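Local coordinates for DUF2020 domain-containing protein (Corynebacterium diphtheriae, PDB 3V7B) that is of unknown function but belongs to the DUF2020 family, grouped with Mog1p- and PsbP-like proteins, at residues Val5-Met17 with Gly46-Cys58. Sequence-based numbering, arbitrary orientation. Where two conformers were deposited one is given.
Sequences VHDSALPFDALPM and GQGVDTRFDTPAC
With CG anti to the carbonyl carbon in both D7 (chi1 -59°) and D54 (chi1 -60°), each aspartate swings its carboxylate onto the other's backbone N. D7 N donates almost straight to D54 OD1 at 2.9 Å, and D54 N returns a bond to D7 OD1 at 2.8 Å, each NH arriving from above the carboxylate plane. These reciprocal bonds, with a water that donates to D7 OD1 and accepts from T55 N, probably offset the repulsion between the two acids. D54 OD2 turns its syn lone pair to H6 ND1, 2.7 Å away, while D7 OD2 reaches R74 and H75 on strand 69-75. Beside them the short hydroxyl of S8 donates through OG to a lone pair of R52 O, in the carbonyl plane.

At the other end D50, a short acid suited to an Asx turn, accepts R52 N on OD1 and forms a side-on salt bridge with R52, NE to OD1 and NH2 to OD2. Its OD2 also takes M17 N at 2.7 Å, tying the later part of 5-17 to the end of strand 46-50. The bend of R52 at chi3 (-56°) lays its guanidinium under L10 CD1, 3.7 Å above the plane. Leucine's branched end lets this methyl also meet F53 CZ at 3.6 Å, and P16 sets a rigid, apolar ring, with no N-H to satisfy, against A57 CB. An irregular N-terminal segment thus straps the beta-hairpin connection between strands 46-50 and 57-61, at one edge of the antiparallel sheet.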
ATOM      1  N   VAL A   5      -8.236   7.637 -18.968  1.00 32.97           N
ATOM      2  CA  VAL A   5      -7.607   8.133 -17.664  1.00 33.03           C
ATOM      3  C   VAL A   5      -7.621   7.055 -16.576  1.00 29.87           C
ATOM      4  O   VAL A   5      -8.621   6.355 -16.381  1.00 27.48           O
ATOM      5  CB  VAL A   5      -8.252   9.479 -17.140  1.00 37.21           C
ATOM      6  CG1 VAL A   5      -9.169   9.315 -15.923  1.00 38.38           C
ATOM      7  CG2 VAL A   5      -7.163  10.484 -16.779  1.00 37.52           C
ATOM      8  N   HIS A   6      -6.508   6.926 -15.872  1.00 25.82           N
ATOM      9  CA  HIS A   6      -6.397   5.926 -14.805  1.00 24.40           C
ATOM     10  C   HIS A   6      -6.452   6.575 -13.485  1.00 20.67           C
ATOM     11  O   HIS A   6      -5.964   7.696 -13.300  1.00 20.26           O
ATOM     12  CB  HIS A   6      -5.063   5.179 -14.883  1.00 25.63           C
ATOM     13  CG  HIS A   6      -4.916   4.394 -16.130  1.00 28.34           C
ATOM     14  ND1 HIS A   6      -5.665   3.280 -16.373  1.00 35.02           N
ATOM     15  CD2 HIS A   6      -4.173   4.647 -17.293  1.00 33.91           C
ATOM     16  CE1 HIS A   6      -5.370   2.814 -17.618  1.00 36.43           C
ATOM     17  NE2 HIS A   6      -4.454   3.649 -18.175  1.00 34.13           N
ATOM     18  N   ASP A   7      -6.997   5.825 -12.545  1.00 19.75           N
ATOM     19  CA  ASP A   7      -7.083   6.236 -11.148  1.00 17.97           C
ATOM     20  C   ASP A   7      -7.671   7.676 -10.976  1.00 16.88           C
ATOM     21  O   ASP A   7      -7.231   8.448 -10.134  1.00 14.78           O
ATOM     22  CB  ASP A   7      -5.710   6.182 -10.498  1.00 17.35           C
ATOM     23  CG  ASP A   7      -5.065   4.828 -10.528  1.00 17.51           C
ATOM     24  OD1 ASP A   7      -5.690   3.796 -10.904  1.00 18.07           O
ATOM     25  OD2 ASP A   7      -3.874   4.812 -10.070  1.00 17.04           O
ATOM     26  N   SER A   8      -8.702   7.980 -11.749  1.00 17.60           N
ATOM     27  CA  SER A   8      -9.356   9.306 -11.709  1.00 18.44           C
ATOM     28  C   SER A   8      -8.364  10.484 -11.808  1.00 19.34           C
ATOM     29  O   SER A   8      -8.590  11.565 -11.222  1.00 20.13           O
ATOM     30  CB  SER A   8     -10.152   9.435 -10.374  1.00 19.22           C
ATOM     31  OG  SER A   8     -10.973   8.311 -10.091  1.00 19.96           O
ATOM     32  N   ALA A   9      -7.274  10.288 -12.552  1.00 18.49           N
ATOM     33  CA  ALA A   9      -6.231  11.279 -12.757  1.00 18.16           C
ATOM     34  C   ALA A   9      -5.715  11.843 -11.437  1.00 18.73           C
ATOM     35  O   ALA A   9      -5.307  12.978 -11.379  1.00 18.32           O
ATOM     36  CB  ALA A   9      -6.722  12.375 -13.714  1.00 20.09           C
ATOM     37  N   LEU A  10      -5.754  11.049 -10.355  1.00 18.10           N
ATOM     38  CA  LEU A  10      -5.252  11.541  -9.069  1.00 17.81           C
ATOM     39  C   LEU A  10      -3.757  11.823  -9.146  1.00 19.27           C
ATOM     40  O   LEU A  10      -3.044  11.104  -9.843  1.00 18.67           O
ATOM     41  CB  LEU A  10      -5.521  10.547  -7.916  1.00 16.94           C
ATOM     42  CG  LEU A  10      -7.023  10.497  -7.482  1.00 16.74           C
ATOM     43  CD1 LEU A  10      -7.298   9.326  -6.511  1.00 15.03           C
ATOM     44  CD2 LEU A  10      -7.536  11.797  -6.868  1.00 16.31           C
ATOM     45  N   PRO A  11      -3.271  12.846  -8.400  1.00 18.64           N
ATOM     46  CA  PRO A  11      -1.869  13.213  -8.438  1.00 19.15           C
ATOM     47  C   PRO A  11      -0.989  12.139  -7.731  1.00 18.61           C
ATOM     48  O   PRO A  11      -1.515  11.279  -7.007  1.00 16.36           O
ATOM     49  CB  PRO A  11      -1.827  14.492  -7.633  1.00 19.72           C
ATOM     50  CG  PRO A  11      -2.978  14.373  -6.680  1.00 20.82           C
ATOM     51  CD  PRO A  11      -4.047  13.742  -7.534  1.00 19.83           C
ATOM     52  N   PHE A  12       0.316  12.217  -7.979  1.00 17.09           N
ATOM     53  CA  PHE A  12       1.317  11.235  -7.427  1.00 17.93           C
ATOM     54  C   PHE A  12       1.223  11.034  -5.891  1.00 16.98           C
ATOM     55  O   PHE A  12       1.561   9.943  -5.362  1.00 17.80           O
ATOM     56  CB  PHE A  12       2.742  11.654  -7.781  1.00 17.88           C
ATOM     57  CG  PHE A  12       3.267  12.775  -6.962  1.00 18.33           C
ATOM     58  CD1 PHE A  12       2.821  14.099  -7.196  1.00 19.73           C
ATOM     59  CD2 PHE A  12       4.134  12.557  -5.916  1.00 17.57           C
ATOM     60  CE1 PHE A  12       3.253  15.133  -6.384  1.00 19.45           C
ATOM     61  CE2 PHE A  12       4.636  13.636  -5.129  1.00 18.66           C
ATOM     62  CZ  PHE A  12       4.181  14.900  -5.362  1.00 18.27           C
ATOM     63  N   ASP A  13       0.754  12.050  -5.184  1.00 16.98           N
ATOM     64  CA  ASP A  13       0.781  12.040  -3.714  1.00 17.48           C
ATOM     65  C   ASP A  13      -0.644  11.820  -3.125  1.00 16.65           C
ATOM     66  O   ASP A  13      -0.871  12.110  -1.983  1.00 18.09           O
ATOM     67  CB  ASP A  13       1.412  13.325  -3.154  1.00 20.39           C
ATOM     68  CG  ASP A  13       0.713  14.625  -3.645  1.00 22.16           C
ATOM     69  OD1 ASP A  13      -0.171  14.621  -4.557  1.00 22.16           O
ATOM     70  OD2 ASP A  13       1.152  15.668  -3.140  1.00 24.08           O
ATOM     71  N   ALA A  14      -1.597  11.351  -3.955  1.00 16.71           N
ATOM     72  CA  ALA A  14      -2.942  10.990  -3.469  1.00 16.28           C
ATOM     73  C   ALA A  14      -2.870   9.855  -2.450  1.00 17.94           C
ATOM     74  O   ALA A  14      -2.080   8.867  -2.610  1.00 15.73           O
ATOM     75  CB  ALA A  14      -3.892  10.583  -4.610  1.00 15.96           C
ATOM     76  N   LEU A  15      -3.722   9.957  -1.424  1.00 16.68           N
ATOM     77  CA  LEU A  15      -3.751   8.911  -0.426  1.00 16.96           C
ATOM     78  C   LEU A  15      -5.147   8.278  -0.426  1.00 17.49           C
ATOM     79  O   LEU A  15      -6.120   8.959  -0.660  1.00 16.55           O
ATOM     80  CB  LEU A  15      -3.456   9.462   0.956  1.00 18.94           C
ATOM     81  CG  LEU A  15      -2.019   9.923   1.184  1.00 21.14           C
ATOM     82  CD1 LEU A  15      -1.905  10.681   2.497  1.00 22.72           C
ATOM     83  CD2 LEU A  15      -1.123   8.708   1.206  1.00 18.36           C
ATOM     84  N   PRO A  16      -5.252   6.980  -0.122  1.00 17.86           N
ATOM     85  CA  PRO A  16      -6.566   6.294  -0.041  1.00 17.24           C
ATOM     86  C   PRO A  16      -7.505   6.942   0.978  1.00 19.24           C
ATOM     87  O   PRO A  16      -7.058   7.307   2.058  1.00 17.87           O
ATOM     88  CB  PRO A  16      -6.196   4.922   0.428  1.00 16.34           C
ATOM     89  CG  PRO A  16      -4.764   4.750   0.021  1.00 16.67           C
ATOM     90  CD  PRO A  16      -4.146   6.069   0.198  1.00 16.98           C
HETATM   91  N   MSE A  17      -8.791   6.994   0.677  1.00 20.78           N
HETATM   92  CA  MSE A  17      -9.784   7.571   1.608  0.60 23.39           C
HETATM   93  C   MSE A  17     -11.099   6.786   1.479  1.00 22.19           C
HETATM   94  O   MSE A  17     -12.050   7.219   0.821  1.00 21.95           O
HETATM   95  CB  MSE A  17     -10.015   9.084   1.340  0.60 27.25           C
HETATM   96  CG  MSE A  17      -8.765   9.982   1.320  0.60 31.35           C
HETATM   97 SE   MSE A  17      -9.209  11.868   0.857  0.51 45.20          SE
HETATM   98  CE  MSE A  17      -9.912  12.274   2.658  0.60 38.57           C
ATOM     99  N   GLY A  46     -12.097  -2.747  11.439  1.00 18.38           N
ATOM    100  CA  GLY A  46     -12.863  -2.497  10.224  1.00 18.87           C
ATOM    101  C   GLY A  46     -11.910  -2.271   9.078  1.00 17.14           C
ATOM    102  O   GLY A  46     -10.670  -2.222   9.295  1.00 16.46           O
ATOM    103  N   GLN A  47     -12.477  -2.101   7.881  1.00 16.72           N
ATOM    104  CA  GLN A  47     -11.682  -1.925   6.681  1.00 16.87           C
ATOM    105  C   GLN A  47     -12.498  -1.303   5.593  1.00 16.55           C
ATOM    106  O   GLN A  47     -13.676  -1.359   5.659  1.00 17.00           O
ATOM    107  CB  GLN A  47     -11.096  -3.248   6.221  1.00 18.58           C
ATOM    108  CG  GLN A  47     -12.098  -4.224   5.635  1.00 21.58           C
ATOM    109  CD  GLN A  47     -11.470  -5.596   5.532  1.00 23.45           C
ATOM    110  OE1 GLN A  47     -11.716  -6.435   6.383  1.00 26.59           O
ATOM    111  NE2 GLN A  47     -10.642  -5.807   4.525  1.00 23.23           N
ATOM    112  N   GLY A  48     -11.846  -0.671   4.619  1.00 17.16           N
ATOM    113  CA  GLY A  48     -12.587  -0.114   3.447  1.00 17.35           C
ATOM    114  C   GLY A  48     -11.717  -0.090   2.212  1.00 15.72           C
ATOM    115  O   GLY A  48     -10.558  -0.474   2.277  1.00 16.47           O
ATOM    116  N   VAL A  49     -12.362   0.212   1.102  1.00 16.58           N
ATOM    117  CA  VAL A  49     -11.770   0.251  -0.171  1.00 16.62           C
ATOM    118  C   VAL A  49     -12.048   1.658  -0.760  1.00 16.85           C
ATOM    119  O   VAL A  49     -13.086   2.297  -0.470  1.00 16.27           O
ATOM    120  CB  VAL A  49     -12.405  -0.768  -1.156  1.00 17.49           C
ATOM    121  CG1 VAL A  49     -12.256  -2.209  -0.652  1.00 20.18           C
ATOM    122  CG2 VAL A  49     -13.883  -0.455  -1.328  1.00 17.81           C
ATOM    123  N   ASP A  50     -11.134   2.094  -1.623  1.00 15.72           N
ATOM    124  CA  ASP A  50     -11.229   3.378  -2.277  1.00 15.99           C
ATOM    125  C   ASP A  50     -11.193   3.092  -3.733  1.00 16.26           C
ATOM    126  O   ASP A  50     -10.133   2.814  -4.279  1.00 15.71           O
ATOM    127  CB  ASP A  50     -10.083   4.301  -1.779  1.00 15.06           C
ATOM    128  CG  ASP A  50     -10.092   5.719  -2.446  1.00 16.33           C
ATOM    129  OD1 ASP A  50     -10.828   5.947  -3.452  1.00 16.70           O
ATOM    130  OD2 ASP A  50      -9.380   6.592  -1.916  1.00 15.03           O
ATOM    131  N   THR A  51     -12.359   3.159  -4.381  1.00 16.05           N
ATOM    132  CA  THR A  51     -12.515   2.789  -5.777  1.00 16.79           C
ATOM    133  C   THR A  51     -12.192   3.936  -6.738  1.00 16.82           C
ATOM    134  O   THR A  51     -12.473   3.838  -7.960  1.00 17.12           O
ATOM    135  CB  THR A  51     -13.945   2.330  -6.049  1.00 18.99           C
ATOM    136  OG1 THR A  51     -14.837   3.367  -5.655  1.00 20.73           O
ATOM    137  CG2 THR A  51     -14.221   1.089  -5.248  1.00 20.14           C
ATOM    138  N   ARG A  52     -11.645   5.030  -6.210  1.00 16.16           N
ATOM    139  CA  ARG A  52     -11.071   6.061  -7.159  1.00 16.78           C
ATOM    140  C   ARG A  52      -9.956   5.526  -8.042  1.00 16.22           C
ATOM    141  O   ARG A  52      -9.780   5.969  -9.196  1.00 15.55           O
ATOM    142  CB  ARG A  52     -10.620   7.329  -6.437  1.00 16.12           C
ATOM    143  CG  ARG A  52     -11.769   8.086  -5.839  1.00 16.49           C
ATOM    144  CD  ARG A  52     -11.290   9.300  -5.039  1.00 17.31           C
ATOM    145  NE  ARG A  52     -10.336   8.874  -4.012  1.00 17.43           N
ATOM    146  CZ  ARG A  52      -9.432   9.679  -3.430  1.00 17.99           C
ATOM    147  NH1 ARG A  52      -9.378  10.982  -3.727  1.00 17.43           N
ATOM    148  NH2 ARG A  52      -8.570   9.208  -2.515  1.00 17.25           N
ATOM    149  N   PHE A  53      -9.287   4.523  -7.523  1.00 15.51           N
ATOM    150  CA  PHE A  53      -8.146   3.877  -8.209  1.00 15.83           C
ATOM    151  C   PHE A  53      -8.679   2.737  -9.054  1.00 15.49           C
ATOM    152  O   PHE A  53      -9.583   2.064  -8.612  1.00 16.14           O
ATOM    153  CB  PHE A  53      -7.169   3.397  -7.180  1.00 15.45           C
ATOM    154  CG  PHE A  53      -6.699   4.505  -6.252  1.00 14.98           C
ATOM    155  CD1 PHE A  53      -5.630   5.338  -6.585  1.00 16.28           C
ATOM    156  CD2 PHE A  53      -7.362   4.749  -5.096  1.00 15.94           C
ATOM    157  CE1 PHE A  53      -5.212   6.411  -5.731  1.00 15.72           C
ATOM    158  CE2 PHE A  53      -6.964   5.779  -4.218  1.00 15.86           C
ATOM    159  CZ  PHE A  53      -5.891   6.607  -4.533  1.00 16.12           C
ATOM    160  N   ASP A  54      -8.100   2.518 -10.225  1.00 17.90           N
ATOM    161  CA  ASP A  54      -8.535   1.379 -11.080  1.00 20.88           C
ATOM    162  C   ASP A  54      -8.571   0.078 -10.245  1.00 22.01           C
ATOM    163  O   ASP A  54      -9.561  -0.670 -10.248  1.00 22.36           O
ATOM    164  CB  ASP A  54      -7.598   1.150 -12.267  1.00 23.78           C
ATOM    165  CG  ASP A  54      -7.484   2.345 -13.220  1.00 24.27           C
ATOM    166  OD1 ASP A  54      -8.273   3.312 -13.105  1.00 24.64           O
ATOM    167  OD2 ASP A  54      -6.566   2.267 -14.068  1.00 24.83           O
ATOM    168  N   THR A  55      -7.475  -0.181  -9.524  1.00 19.66           N
ATOM    169  CA  THR A  55      -7.441  -1.226  -8.506  1.00 19.71           C
ATOM    170  C   THR A  55      -7.740  -0.565  -7.193  1.00 17.42           C
ATOM    171  O   THR A  55      -6.944   0.290  -6.736  1.00 15.38           O
ATOM    172  CB  THR A  55      -6.061  -1.936  -8.423  1.00 19.36           C
ATOM    173  OG1 THR A  55      -5.821  -2.592  -9.674  1.00 21.58           O
ATOM    174  CG2 THR A  55      -6.096  -2.948  -7.316  1.00 17.17           C
ATOM    175  N   PRO A  56      -8.869  -0.922  -6.561  1.00 17.64           N
ATOM    176  CA  PRO A  56      -9.168  -0.182  -5.325  1.00 16.94           C
ATOM    177  C   PRO A  56      -8.089  -0.252  -4.300  1.00 16.89           C
ATOM    178  O   PRO A  56      -7.505  -1.292  -4.104  1.00 18.26           O
ATOM    179  CB  PRO A  56     -10.434  -0.881  -4.798  1.00 17.90           C
ATOM    180  CG  PRO A  56     -11.082  -1.427  -6.017  1.00 20.20           C
ATOM    181  CD  PRO A  56      -9.883  -1.972  -6.774  1.00 19.43           C
ATOM    182  N   ALA A  57      -7.832   0.865  -3.639  1.00 14.60           N
ATOM    183  CA  ALA A  57      -6.953   0.924  -2.489  1.00 13.49           C
ATOM    184  C   ALA A  57      -7.679   0.295  -1.312  1.00 14.00           C
ATOM    185  O   ALA A  57      -8.901   0.380  -1.238  1.00 14.29           O
ATOM    186  CB  ALA A  57      -6.613   2.348  -2.187  1.00 13.52           C
ATOM    187  N   CYS A  58      -6.939  -0.360  -0.421  1.00 12.42           N
ATOM    188  CA  CYS A  58      -7.552  -1.075   0.715  1.00 13.28           C
ATOM    189  C   CYS A  58      -6.910  -0.502   1.991  1.00 13.05           C
ATOM    190  O   CYS A  58      -5.686  -0.370   2.110  1.00 14.63           O
ATOM    191  CB  CYS A  58      -7.327  -2.584   0.654  1.00 12.79           C
ATOM    192  SG  CYS A  58      -8.090  -3.360  -0.802  1.00 16.73           S
TER
HETATM  193  O   HOH W   1      -4.985   1.490  -9.722  1.00 12.80           O